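Local coordinates for carbamate kinase (Aeropyrum pernix, PDB 2E9Y), which probably acts as a carbamate kinase, passing a phosphoryl group between carbamoyl phosphate and ADP, as in other carbamate kinases, at residues R5-A10 / D45-V50; I51-G56 / A87-L92; P57-L62 / Y79-M84; N228-V233 / T289-V294; I234-P239 / G273-K278. All blocks are in the same frame, centred on the assembly; numbering follows the deposited sequence.

In the fold
Four of the five contacts hang on one open, largely parallel sheet. Interaction 1 pairs strands 6-10 and 48-52, and interaction 4 pairs strands 231-236 and 293-297; their centres lie about 10 Å apart, strand 6-10 running beside 231-236. Interaction 5 packs helix 275-289 on strand 231-236 and is nested inside the loop that interaction 4 closes. Interaction 2 carries on from strand 48-52 to helix 78-103, which interaction 3 shares, its centre about 10 Å away and nested within it. Interactions 3 and 4, on opposite sides of the chain's centre, are about 29 Å apart between centres. The sequence thus runs from central sheet to subunit interface, then returns to the sheet.

Interaction 1. Residues R5-A10 / D45-V50; sequences RLAVIA and DGWRSV
Arg5 and Trp47 lie side by side and point the same way, the guanidinium plane turned 38° from the indole. The six-membered ring of Trp47 does the touching: its CH2 sits over one face of the guanidinium, 3.2 Å from Arg5 NH2, while CZ3 rests against Arg5 CB. Arg5 CG is anti to its carbonyl carbon and the chain bends at chi3 (-63°), which turns the guanidinium back along the indole. At another corner of the ring, Trp47 CE3 meets Ala7 CB at 3.6 Å, and Leu6 O lies near the ring plane at its edge. The indole also touches Leu231 of strand 231-236, which flanks strand 6-10 on its other edge.

Leu6, Val8, Arg48 and Val50 occupy the other face of the sheet. Leu6 CD1 reaches across to Val50 CG2 at 4.0 Å, and Arg48 directs its guanidinium away, to Ser183 O. Helices 176-185 and 216-226 cover this face.

The backbones are joined by four hydrogen bonds: Arg48 N to Arg5 O (2.9 Å), Ala7 N to Arg48 O, Val50 N to Ala7 O, and Ile9 N to Val50 O. Strand 6-10, helix 25-44 and strand 48-52 together form a beta-alpha-beta crossover, the parallel unit of the open alpha/beta/alpha sandwich of amino acid kinases.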
# COMPACT_ATOMS: atom_id res chain seq x y z
N ARG A 5 25.63 -10.88 3.49
CA ARG A 5 25.77 -9.43 3.38
C ARG A 5 24.46 -8.82 2.89
O ARG A 5 23.59 -9.52 2.38
CB ARG A 5 26.91 -9.08 2.43
CG ARG A 5 28.28 -9.51 2.93
CD ARG A 5 29.40 -8.76 2.22
NE ARG A 5 29.43 -9.03 0.79
CZ ARG A 5 30.11 -8.29 -0.08
NH1 ARG A 5 30.81 -7.25 0.33
NH2 ARG A 5 30.09 -8.60 -1.37
N LEU A 6 24.33 -7.50 3.05
CA LEU A 6 23.12 -6.80 2.64
C LEU A 6 23.33 -5.92 1.41
O LEU A 6 24.30 -5.19 1.31
CB LEU A 6 22.60 -5.93 3.79
CG LEU A 6 21.40 -5.03 3.48
CD1 LEU A 6 20.20 -5.89 3.10
CD2 LEU A 6 21.08 -4.18 4.70
N ALA A 7 22.38 -6.00 0.49
CA ALA A 7 22.46 -5.20 -0.72
C ALA A 7 21.12 -4.54 -1.01
O ALA A 7 20.07 -5.17 -0.88
CB ALA A 7 22.86 -6.07 -1.90
N VAL A 8 21.16 -3.26 -1.36
CA VAL A 8 19.94 -2.55 -1.73
C VAL A 8 19.94 -2.67 -3.25
O VAL A 8 20.89 -2.26 -3.91
CB VAL A 8 19.97 -1.06 -1.30
CG1 VAL A 8 18.84 -0.30 -1.98
CG2 VAL A 8 19.82 -0.96 0.21
N ILE A 9 18.89 -3.28 -3.80
CA ILE A 9 18.79 -3.49 -5.24
C ILE A 9 17.67 -2.64 -5.81
O ILE A 9 16.50 -2.86 -5.51
CB ILE A 9 18.51 -4.97 -5.55
CG1 ILE A 9 19.62 -5.84 -4.96
CG2 ILE A 9 18.41 -5.19 -7.06
CD1 ILE A 9 19.35 -7.33 -4.98
N ALA A 10 18.04 -1.66 -6.63
CA ALA A 10 17.09 -0.75 -7.24
C ALA A 10 16.65 -1.24 -8.63
O ALA A 10 17.42 -1.18 -9.59
CB ALA A 10 17.69 0.65 -7.34
N ASP A 45 22.52 -17.12 -3.82
CA ASP A 45 23.95 -16.88 -3.66
C ASP A 45 24.32 -16.36 -2.27
O ASP A 45 25.48 -16.04 -2.02
CB ASP A 45 24.47 -15.94 -4.74
CG ASP A 45 24.36 -16.53 -6.13
OD1 ASP A 45 24.58 -17.76 -6.27
OD2 ASP A 45 24.08 -15.78 -7.09
N GLY A 46 23.34 -16.27 -1.38
CA GLY A 46 23.60 -15.83 -0.02
C GLY A 46 23.32 -14.38 0.37
O GLY A 46 23.50 -14.02 1.53
N TRP A 47 22.89 -13.56 -0.58
CA TRP A 47 22.61 -12.16 -0.29
C TRP A 47 21.29 -11.90 0.43
O TRP A 47 20.31 -12.61 0.23
CB TRP A 47 22.60 -11.32 -1.58
CG TRP A 47 23.94 -11.03 -2.18
CD1 TRP A 47 24.56 -11.71 -3.18
CD2 TRP A 47 24.81 -9.95 -1.83
NE1 TRP A 47 25.76 -11.12 -3.48
CE2 TRP A 47 25.94 -10.04 -2.66
CE3 TRP A 47 24.74 -8.91 -0.89
CZ2 TRP A 47 27.01 -9.13 -2.59
CZ3 TRP A 47 25.80 -8.01 -0.81
CH2 TRP A 47 26.92 -8.13 -1.66
N ARG A 48 21.30 -10.88 1.28
CA ARG A 48 20.08 -10.44 1.96
C ARG A 48 19.81 -9.16 1.17
O ARG A 48 20.76 -8.49 0.75
CB ARG A 48 20.33 -10.11 3.44
CG ARG A 48 20.58 -11.34 4.32
CD ARG A 48 20.53 -11.00 5.80
NE ARG A 48 19.16 -10.86 6.32
CZ ARG A 48 18.30 -11.86 6.45
NH1 ARG A 48 18.65 -13.10 6.11
NH2 ARG A 48 17.08 -11.64 6.94
N SER A 49 18.55 -8.83 0.94
CA SER A 49 18.29 -7.64 0.14
C SER A 49 17.09 -6.80 0.53
O SER A 49 16.17 -7.25 1.22
CB SER A 49 18.11 -8.05 -1.32
OG SER A 49 16.96 -8.87 -1.47
N VAL A 50 17.14 -5.56 0.07
CA VAL A 50 16.07 -4.59 0.24
C VAL A 50 15.91 -4.17 -1.21
O VAL A 50 16.80 -3.57 -1.81
CB VAL A 50 16.49 -3.38 1.09
CG1 VAL A 50 15.37 -2.34 1.09
CG2 VAL A 50 16.78 -3.82 2.52

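Interaction 2. Residues I51-G56 / A87-L92; sequences ITHGNG and AWIGLL
The His-Gly-Asn-Gly sequence linking parallel strand 48-52 to helix 56-67 meets the side of helix 78-103 in this alpha/beta fold. In amino acid kinases loops at this end of the sheet generally line the active site. Ile89 and the imidazole of His53 carry the contact. The gamma methyl CG2 of Ile89 stands over the middle of the ring in a CH-pi contact, 3.6 Å from the centroid and 14° off the ring normal. Beside it Ile89 CB comes to 3.5 Å from His53 CE1, and the branch point, CG2 and CD1 all border the ring. His53 CG lies between its backbone N and carbonyl carbon (chi1 60°), and this rotamer swings the imidazole toward the helix.

The next residue also fixes the ring: His53 ND1 donates to Gly54 O at 2.8 Å, an almost straight bond of 178° that lies in the imidazole plane. An alanine in place of His53 is likely to leave Gly54 O without this donor and Ile89 facing a gap where the ring had been.

On its other flank helix 78-103 packs against the second subunit, where Ala87 meets Ala87 of that chain. Asn55, at the N-cap position of helix 56-67, turns its amide away to Thr85 OG1. The delta methyl of Ile89 reaches the backbone beside the ring: CD1 lies 3.4 Å from Gly54 O and 3.9 Å from Asn55 CB.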
# COMPACT_ATOMS: atom_id res chain seq x y z
N ILE A 51 14.76 -4.54 -1.78
CA ILE A 51 14.46 -4.27 -3.17
C ILE A 51 13.59 -3.03 -3.35
O ILE A 51 12.51 -2.95 -2.79
CB ILE A 51 13.72 -5.47 -3.79
CG1 ILE A 51 14.54 -6.74 -3.58
CG2 ILE A 51 13.43 -5.22 -5.26
CD1 ILE A 51 13.79 -8.02 -3.87
N THR A 52 14.08 -2.07 -4.13
CA THR A 52 13.31 -0.86 -4.40
C THR A 52 12.91 -0.89 -5.87
O THR A 52 13.37 -1.74 -6.63
CB THR A 52 14.13 0.41 -4.12
OG1 THR A 52 15.18 0.52 -5.08
CG2 THR A 52 14.72 0.37 -2.73
N HIS A 53 12.06 0.05 -6.27
CA HIS A 53 11.60 0.10 -7.66
C HIS A 53 11.02 1.47 -7.98
O HIS A 53 10.74 2.26 -7.09
CB HIS A 53 10.52 -0.95 -7.88
CG HIS A 53 9.32 -0.78 -7.00
ND1 HIS A 53 8.29 0.10 -7.30
CD2 HIS A 53 8.97 -1.36 -5.83
CE1 HIS A 53 7.37 0.04 -6.36
NE2 HIS A 53 7.76 -0.84 -5.45
N GLY A 54 10.83 1.73 -9.28
CA GLY A 54 10.25 2.99 -9.70
C GLY A 54 8.74 2.84 -9.80
O GLY A 54 8.20 1.77 -9.50
N ASN A 55 8.04 3.89 -10.22
CA ASN A 55 6.58 3.81 -10.33
C ASN A 55 6.05 4.79 -11.39
O ASN A 55 4.88 5.15 -11.37
CB ASN A 55 5.93 4.15 -8.98
CG ASN A 55 6.07 5.61 -8.62
OD1 ASN A 55 6.87 6.34 -9.22
ND2 ASN A 55 5.30 6.06 -7.63
N GLY A 56 6.92 5.20 -12.31
CA GLY A 56 6.52 6.16 -13.33
C GLY A 56 5.20 5.91 -14.06
O GLY A 56 4.26 6.70 -13.94
N ALA A 87 1.86 -0.33 -2.86
CA ALA A 87 1.11 -1.55 -2.58
C ALA A 87 0.87 -2.33 -3.87
O ALA A 87 0.95 -3.57 -3.89
CB ALA A 87 -0.21 -1.21 -1.91
N TRP A 88 0.57 -1.61 -4.94
CA TRP A 88 0.30 -2.21 -6.25
C TRP A 88 1.54 -2.98 -6.75
O TRP A 88 1.50 -4.20 -6.89
CB TRP A 88 -0.12 -1.10 -7.22
CG TRP A 88 -0.26 -1.46 -8.68
CD1 TRP A 88 -0.15 -2.70 -9.26
CD2 TRP A 88 -0.51 -0.54 -9.75
NE1 TRP A 88 -0.31 -2.59 -10.63
CE2 TRP A 88 -0.54 -1.28 -10.95
CE3 TRP A 88 -0.73 0.85 -9.80
CZ2 TRP A 88 -0.77 -0.68 -12.20
CZ3 TRP A 88 -0.95 1.45 -11.04
CH2 TRP A 88 -0.97 0.68 -12.22
N ILE A 89 2.63 -2.26 -6.97
CA ILE A 89 3.85 -2.89 -7.46
C ILE A 89 4.47 -3.81 -6.40
O ILE A 89 4.95 -4.91 -6.71
CB ILE A 89 4.88 -1.82 -7.90
CG1 ILE A 89 4.28 -0.95 -9.01
CG2 ILE A 89 6.14 -2.49 -8.42
CD1 ILE A 89 5.08 0.32 -9.30
N GLY A 90 4.45 -3.35 -5.15
CA GLY A 90 5.00 -4.15 -4.06
C GLY A 90 4.36 -5.52 -3.95
O GLY A 90 5.05 -6.53 -3.80
N LEU A 91 3.03 -5.56 -4.02
CA LEU A 91 2.32 -6.83 -3.93
C LEU A 91 2.69 -7.75 -5.10
O LEU A 91 2.88 -8.95 -4.92
CB LEU A 91 0.80 -6.61 -3.92
CG LEU A 91 -0.01 -7.91 -3.96
CD1 LEU A 91 0.34 -8.77 -2.75
CD2 LEU A 91 -1.50 -7.60 -4.00
N LEU A 92 2.79 -7.18 -6.30
CA LEU A 92 3.15 -7.98 -7.46
C LEU A 92 4.51 -8.67 -7.26
O LEU A 92 4.65 -9.87 -7.50
CB LEU A 92 3.18 -7.10 -8.72
CG LEU A 92 1.81 -6.65 -9.24
CD1 LEU A 92 2.00 -5.72 -10.42
CD2 LEU A 92 0.98 -7.87 -9.65

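Interaction 3. Residues P57-L62 / Y79-M84; sequences PQVGYL and YIATAM
Val59 and Leu62, one turn apart on helix 56-67, meet Ala81, Thr82 and Met84 of helix 78-103, and apolar contacts between side chains do most of the work. Val59 CG2 presses on Ala81 CB at 3.8 Å. Val59 places this methyl anti to its backbone N (chi1 78°, measured to CG1), so that it projects toward the other helix. Leu62 and Met84 meet at an angle: the CD1 branch of the leucine touches Met84 CB at 3.7 Å, with Met84 SD only a little farther from it at 4.3 Å, because the extended thioether chain runs alongside the leucine. Ala81 CB is shared by Val59 and Leu62, facing Leu62 CB at 4.4 Å, and its small size suits the close approach of the backbones, with Val59 CA and Ala81 CA 6.0 Å apart.

Contacts of methyls with polar atoms are fewer. Leu62 CD1 lies 3.6 Å from Ala81 O. Val59 CG2 passes Thr82 OG1 at 4.0 Å, the two side chains lying alongside each other; that hydroxyl is hydrogen-bonded to Leu78 O, one turn back in its own helix.

The short helical segments approach to 9.1 Å with their directions 127° apart, nearer antiparallel than parallel. Other flanks of both helices reach the second subunit: Tyr61 OH is hydrogen-bonded to Pro74 O of that chain, and Met84 and Ile80 pack on its Trp88. Thr82 and Tyr79 also touch Val197 of strand 197-201, which places this pair between sheet and dimer interface.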
# COMPACT_ATOMS: atom_id res chain seq x y z
N PRO A 57 5.11 4.83 -14.84
CA PRO A 57 3.88 4.52 -15.58
C PRO A 57 2.68 4.30 -14.67
O PRO A 57 1.56 4.69 -14.99
CB PRO A 57 4.25 3.25 -16.35
CG PRO A 57 5.74 3.36 -16.51
CD PRO A 57 6.18 3.86 -15.16
N GLN A 58 2.94 3.67 -13.52
CA GLN A 58 1.89 3.37 -12.56
C GLN A 58 1.27 4.60 -11.90
O GLN A 58 0.05 4.73 -11.85
CB GLN A 58 2.42 2.41 -11.49
CG GLN A 58 2.83 1.04 -12.04
CD GLN A 58 4.19 1.04 -12.72
OE1 GLN A 58 4.99 1.97 -12.53
NE2 GLN A 58 4.46 0.03 -13.52
N VAL A 59 2.11 5.50 -11.39
CA VAL A 59 1.58 6.69 -10.75
C VAL A 59 0.94 7.59 -11.82
O VAL A 59 -0.03 8.30 -11.55
CB VAL A 59 2.69 7.43 -9.94
CG1 VAL A 59 3.60 8.23 -10.87
CG2 VAL A 59 2.06 8.32 -8.89
N GLY A 60 1.45 7.52 -13.04
CA GLY A 60 0.87 8.31 -14.11
C GLY A 60 -0.52 7.81 -14.44
O GLY A 60 -1.45 8.59 -14.66
N TYR A 61 -0.66 6.48 -14.47
CA TYR A 61 -1.94 5.84 -14.75
C TYR A 61 -2.97 6.26 -13.71
O TYR A 61 -4.10 6.64 -14.05
CB TYR A 61 -1.78 4.31 -14.73
CG TYR A 61 -3.09 3.54 -14.71
CD1 TYR A 61 -3.86 3.40 -15.87
CD2 TYR A 61 -3.55 2.95 -13.54
CE1 TYR A 61 -5.06 2.69 -15.86
CE2 TYR A 61 -4.75 2.24 -13.51
CZ TYR A 61 -5.50 2.11 -14.67
OH TYR A 61 -6.67 1.39 -14.65
N LEU A 62 -2.60 6.19 -12.43
CA LEU A 62 -3.52 6.58 -11.37
C LEU A 62 -3.93 8.05 -11.49
O LEU A 62 -5.09 8.39 -11.30
CB LEU A 62 -2.87 6.33 -10.00
CG LEU A 62 -2.65 4.85 -9.69
CD1 LEU A 62 -1.97 4.71 -8.33
CD2 LEU A 62 -4.00 4.12 -9.68
N TYR A 79 0.79 12.24 -3.46
CA TYR A 79 1.43 11.40 -2.45
C TYR A 79 0.59 10.18 -2.11
O TYR A 79 1.14 9.14 -1.73
CB TYR A 79 1.78 12.21 -1.19
CG TYR A 79 0.62 12.91 -0.54
CD1 TYR A 79 -0.22 12.25 0.35
CD2 TYR A 79 0.39 14.27 -0.78
CE1 TYR A 79 -1.26 12.92 1.00
CE2 TYR A 79 -0.64 14.95 -0.14
CZ TYR A 79 -1.46 14.26 0.74
OH TYR A 79 -2.47 14.94 1.39
N ILE A 80 -0.73 10.29 -2.25
CA ILE A 80 -1.60 9.15 -2.00
C ILE A 80 -1.46 8.20 -3.20
O ILE A 80 -1.44 6.98 -3.04
CB ILE A 80 -3.08 9.59 -1.85
CG1 ILE A 80 -3.28 10.28 -0.49
CG2 ILE A 80 -4.01 8.39 -1.96
CD1 ILE A 80 -2.88 9.43 0.69
N ALA A 81 -1.36 8.77 -4.40
CA ALA A 81 -1.18 7.96 -5.60
C ALA A 81 0.13 7.18 -5.46
O ALA A 81 0.19 5.98 -5.75
CB ALA A 81 -1.14 8.84 -6.84
N THR A 82 1.18 7.85 -5.00
CA THR A 82 2.46 7.19 -4.82
C THR A 82 2.34 6.04 -3.81
O THR A 82 2.85 4.95 -4.05
CB THR A 82 3.55 8.18 -4.34
OG1 THR A 82 3.83 9.10 -5.39
CG2 THR A 82 4.83 7.43 -3.97
N ALA A 83 1.66 6.29 -2.69
CA ALA A 83 1.48 5.23 -1.68
C ALA A 83 0.77 4.04 -2.32
O ALA A 83 1.13 2.88 -2.09
CB ALA A 83 0.67 5.76 -0.50
N MET A 84 -0.26 4.33 -3.11
CA MET A 84 -1.00 3.28 -3.80
C MET A 84 -0.07 2.43 -4.65
O MET A 84 -0.16 1.21 -4.68
CB MET A 84 -2.05 3.95 -4.69
CG MET A 84 -3.27 4.42 -3.89
SD MET A 84 -4.57 5.06 -4.96
CE MET A 84 -5.60 5.80 -3.67

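Interaction 4. Residues N228-V233 / T289-V294; sequences NADLLV and TGKPAV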
# COMPACT_ATOMS: atom_id res chain seq x y z
N ASN A 228 23.55 1.09 6.28
CA ASN A 228 24.90 0.52 6.32
C ASN A 228 25.00 -0.73 5.43
O ASN A 228 25.57 -1.74 5.82
CB ASN A 228 25.24 0.16 7.76
CG ASN A 228 25.22 1.40 8.63
OD1 ASN A 228 24.79 1.37 9.78
ND2 ASN A 228 25.79 2.48 8.09
N ALA A 229 24.40 -0.66 4.25
CA ALA A 229 24.40 -1.78 3.32
C ALA A 229 25.82 -2.05 2.83
O ALA A 229 26.66 -1.14 2.78
CB ALA A 229 23.48 -1.48 2.13
N ASP A 230 26.08 -3.29 2.45
CA ASP A 230 27.39 -3.68 1.96
C ASP A 230 27.54 -3.33 0.48
O ASP A 230 28.65 -3.21 -0.03
CB ASP A 230 27.59 -5.19 2.15
CG ASP A 230 27.56 -5.60 3.61
OD1 ASP A 230 28.49 -5.24 4.35
OD2 ASP A 230 26.59 -6.27 4.02
N LEU A 231 26.41 -3.15 -0.20
CA LEU A 231 26.46 -2.84 -1.62
C LEU A 231 25.19 -2.19 -2.14
O LEU A 231 24.09 -2.50 -1.67
CB LEU A 231 26.70 -4.13 -2.42
CG LEU A 231 26.70 -4.08 -3.95
CD1 LEU A 231 27.88 -3.25 -4.44
CD2 LEU A 231 26.79 -5.49 -4.51
N LEU A 232 25.35 -1.27 -3.09
CA LEU A 232 24.22 -0.61 -3.73
C LEU A 232 24.25 -1.14 -5.16
O LEU A 232 25.28 -1.07 -5.84
CB LEU A 232 24.38 0.92 -3.75
CG LEU A 232 23.39 1.66 -4.67
CD1 LEU A 232 21.95 1.44 -4.18
CD2 LEU A 232 23.71 3.15 -4.70
N VAL A 233 23.13 -1.70 -5.60
CA VAL A 233 23.03 -2.25 -6.94
C VAL A 233 21.90 -1.56 -7.69
O VAL A 233 20.79 -1.45 -7.19
CB VAL A 233 22.71 -3.76 -6.89
CG1 VAL A 233 22.60 -4.32 -8.31
CG2 VAL A 233 23.78 -4.50 -6.10
N THR A 289 29.82 6.07 2.05
CA THR A 289 30.09 4.82 2.75
C THR A 289 31.48 4.25 2.52
O THR A 289 32.01 3.52 3.36
CB THR A 289 29.09 3.72 2.35
OG1 THR A 289 29.39 3.26 1.03
CG2 THR A 289 27.66 4.25 2.40
N GLY A 290 32.08 4.58 1.38
CA GLY A 290 33.40 4.07 1.08
C GLY A 290 33.35 2.66 0.51
O GLY A 290 34.38 2.02 0.32
N LYS A 291 32.14 2.18 0.24
CA LYS A 291 31.96 0.85 -0.33
C LYS A 291 31.60 0.96 -1.81
O LYS A 291 31.08 1.98 -2.26
CB LYS A 291 30.86 0.09 0.42
CG LYS A 291 31.22 -0.28 1.85
CD LYS A 291 30.06 -0.95 2.57
CE LYS A 291 30.49 -1.57 3.89
NZ LYS A 291 31.08 -0.58 4.83
N PRO A 292 31.88 -0.10 -2.59
CA PRO A 292 31.57 -0.08 -4.02
C PRO A 292 30.07 -0.10 -4.33
O PRO A 292 29.27 -0.59 -3.54
CB PRO A 292 32.27 -1.33 -4.55
CG PRO A 292 33.38 -1.55 -3.58
CD PRO A 292 32.73 -1.26 -2.26
N ALA A 293 29.72 0.44 -5.49
CA ALA A 293 28.34 0.45 -5.96
C ALA A 293 28.45 -0.10 -7.38
O ALA A 293 29.49 0.06 -8.02
CB ALA A 293 27.79 1.87 -5.98
N VAL A 294 27.41 -0.76 -7.86
CA VAL A 294 27.47 -1.30 -9.21
C VAL A 294 26.19 -1.02 -9.99
O VAL A 294 25.09 -1.06 -9.45
CB VAL A 294 27.76 -2.82 -9.17
CG1 VAL A 294 26.66 -3.55 -8.40
CG2 VAL A 294 27.89 -3.36 -10.59
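Lys291 lies along the backbone of 229-230, and its aliphatic part makes the contact. Its CB faces Asp230 O at 4.0 Å. CD then comes to 3.4 Å from Ala229 O, with Asp230 O a little farther, and CE passes Ala229 O at 4.0 Å. The chain is extended until a bend at chi4 (59°), and NZ ends 5.4 Å from Asp230 OD1, too far for a salt bridge although the charges are opposite. Asp230 OD2 instead accepts from Leu6 N. Ala229 O, buried here beneath the lysine methylenes, has no hydrogen-bonding partner in the model.

Farther along, the side chains mesh in alternation. Leu231 CD1 is pressed to 3.1 Å from Pro292 O and stands near Val294 CG1. Val233 and Val294 lie side by side, pointing the same way, with Val233 CG2 to Val294 CG1 at 3.8 Å; Val304 and Leu305 of helix 301-305 cover this face. Leu232 and Ala293 point to the other face, under Phe285 of helix 275-289.

The backbones join through Val294 N and Leu232 O, a 3.0 Å bond of 166° at hydrogen. Before it, Thr289 OG1 accepts from Lys291 N, an ST turn at the end of helix 275-289. Strands 231-236 and 293-297 are parallel sheet neighbours in the amino acid kinase alpha/beta fold; their connection ends in helix 275-289, which packs on the Leu232 and Ala293 face.

Interaction 5. Residues I234-P239 / G273-K278; sequences ILTDVP and GSMGPK
Apolar contact dominates where Ile234 and Lys278 meet. The isoleucine CG2 branch lies against the middle of the lysine chain, 3.8 Å from Lys278 CG and equally near its CD. A second apolar pair lies toward the helix start: Val238 CG2 touches Met275 CE at 3.8 Å, the two side chains running antiparallel alongside each other where their ends meet. Bends at chi2 (50°) and chi3 (73°) fold the methionine so that its methyl faces strand 231-236 and the loop after it.

Mixed contacts follow. The other isoleucine branch reaches the helix backbone, with Ile234 CD1 3.5 Å from Lys278 O. At the lysine's far end, Lys278 CE passes Thr236 CB at 3.9 Å, with Thr236 OG1 close by. Lys278 NZ leaves the two segments for a salt bridge with Asp217 OD2.

An alanine in place of Ile234 would probably open a gap beneath the lysine methylenes and leave the Lys278 side chain freer to turn.

Lys278 thus divides its chemistry: the aliphatic part is spent on the strand and the polar end on Asp217, so one side chain joins strand 231-236 to a residue beyond both segments.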
# COMPACT_ATOMS: atom_id res chain seq x y z
N ILE A 234 22.20 -1.09 -8.90
CA ILE A 234 21.18 -0.46 -9.72
C ILE A 234 21.01 -1.32 -10.97
O ILE A 234 21.93 -1.43 -11.78
CB ILE A 234 21.57 0.97 -10.14
CG1 ILE A 234 21.72 1.85 -8.90
CG2 ILE A 234 20.48 1.55 -11.04
CD1 ILE A 234 22.14 3.27 -9.21
N LEU A 235 19.85 -1.94 -11.11
CA LEU A 235 19.59 -2.80 -12.26
C LEU A 235 18.72 -2.09 -13.29
O LEU A 235 17.58 -1.71 -13.00
CB LEU A 235 18.91 -4.09 -11.80
CG LEU A 235 19.71 -4.98 -10.85
CD1 LEU A 235 18.90 -6.21 -10.49
CD2 LEU A 235 21.03 -5.40 -11.52
N THR A 236 19.27 -1.90 -14.48
CA THR A 236 18.56 -1.21 -15.55
C THR A 236 18.44 -2.10 -16.79
O THR A 236 18.54 -3.33 -16.69
CB THR A 236 19.28 0.11 -15.89
OG1 THR A 236 18.55 0.82 -16.89
CG2 THR A 236 20.70 -0.16 -16.37
N ASP A 237 18.23 -1.49 -17.95
CA ASP A 237 18.08 -2.25 -19.18
C ASP A 237 19.30 -2.20 -20.10
O ASP A 237 19.20 -2.51 -21.29
CB ASP A 237 16.82 -1.79 -19.92
CG ASP A 237 16.95 -0.38 -20.46
OD1 ASP A 237 17.71 0.43 -19.87
OD2 ASP A 237 16.27 -0.07 -21.46
N VAL A 238 20.44 -1.80 -19.54
CA VAL A 238 21.70 -1.73 -20.28
C VAL A 238 22.79 -2.39 -19.44
O VAL A 238 22.66 -2.49 -18.21
CB VAL A 238 22.10 -0.27 -20.60
CG1 VAL A 238 21.16 0.30 -21.66
CG2 VAL A 238 22.06 0.58 -19.34
N PRO A 239 23.88 -2.86 -20.08
CA PRO A 239 24.98 -3.52 -19.37
C PRO A 239 25.72 -2.70 -18.31
O PRO A 239 26.50 -3.25 -17.54
CB PRO A 239 25.90 -3.96 -20.52
CG PRO A 239 25.66 -2.93 -21.56
CD PRO A 239 24.16 -2.77 -21.52
N GLY A 273 17.67 12.28 -17.81
CA GLY A 273 16.46 11.48 -17.75
C GLY A 273 16.64 9.98 -17.63
O GLY A 273 15.65 9.25 -17.64
N SER A 274 17.87 9.51 -17.52
CA SER A 274 18.10 8.08 -17.42
C SER A 274 19.32 7.66 -16.60
O SER A 274 19.21 7.34 -15.42
CB SER A 274 18.19 7.47 -18.82
OG SER A 274 19.24 8.07 -19.57
N MET A 275 20.48 7.64 -17.24
CA MET A 275 21.70 7.22 -16.57
C MET A 275 22.32 8.24 -15.62
O MET A 275 23.05 7.87 -14.71
CB MET A 275 22.74 6.79 -17.61
CG MET A 275 23.97 6.10 -17.03
SD MET A 275 23.52 4.77 -15.90
CE MET A 275 22.94 3.51 -17.03
N GLY A 276 22.02 9.52 -15.83
CA GLY A 276 22.57 10.55 -14.97
C GLY A 276 22.29 10.33 -13.49
O GLY A 276 23.22 10.29 -12.69
N PRO A 277 21.02 10.19 -13.09
CA PRO A 277 20.67 9.97 -11.69
C PRO A 277 21.29 8.70 -11.11
O PRO A 277 21.64 8.65 -9.93
CB PRO A 277 19.14 9.91 -11.72
CG PRO A 277 18.80 10.84 -12.83
CD PRO A 277 19.80 10.46 -13.89
N LYS A 278 21.42 7.67 -11.95
CA LYS A 278 22.00 6.41 -11.50
C LYS A 278 23.49 6.58 -11.19
O LYS A 278 23.98 6.04 -10.20
CB LYS A 278 21.79 5.33 -12.57
CG LYS A 278 20.32 4.94 -12.73
CD LYS A 278 20.10 4.01 -13.92
CE LYS A 278 18.67 3.46 -13.92
NZ LYS A 278 17.66 4.54 -13.78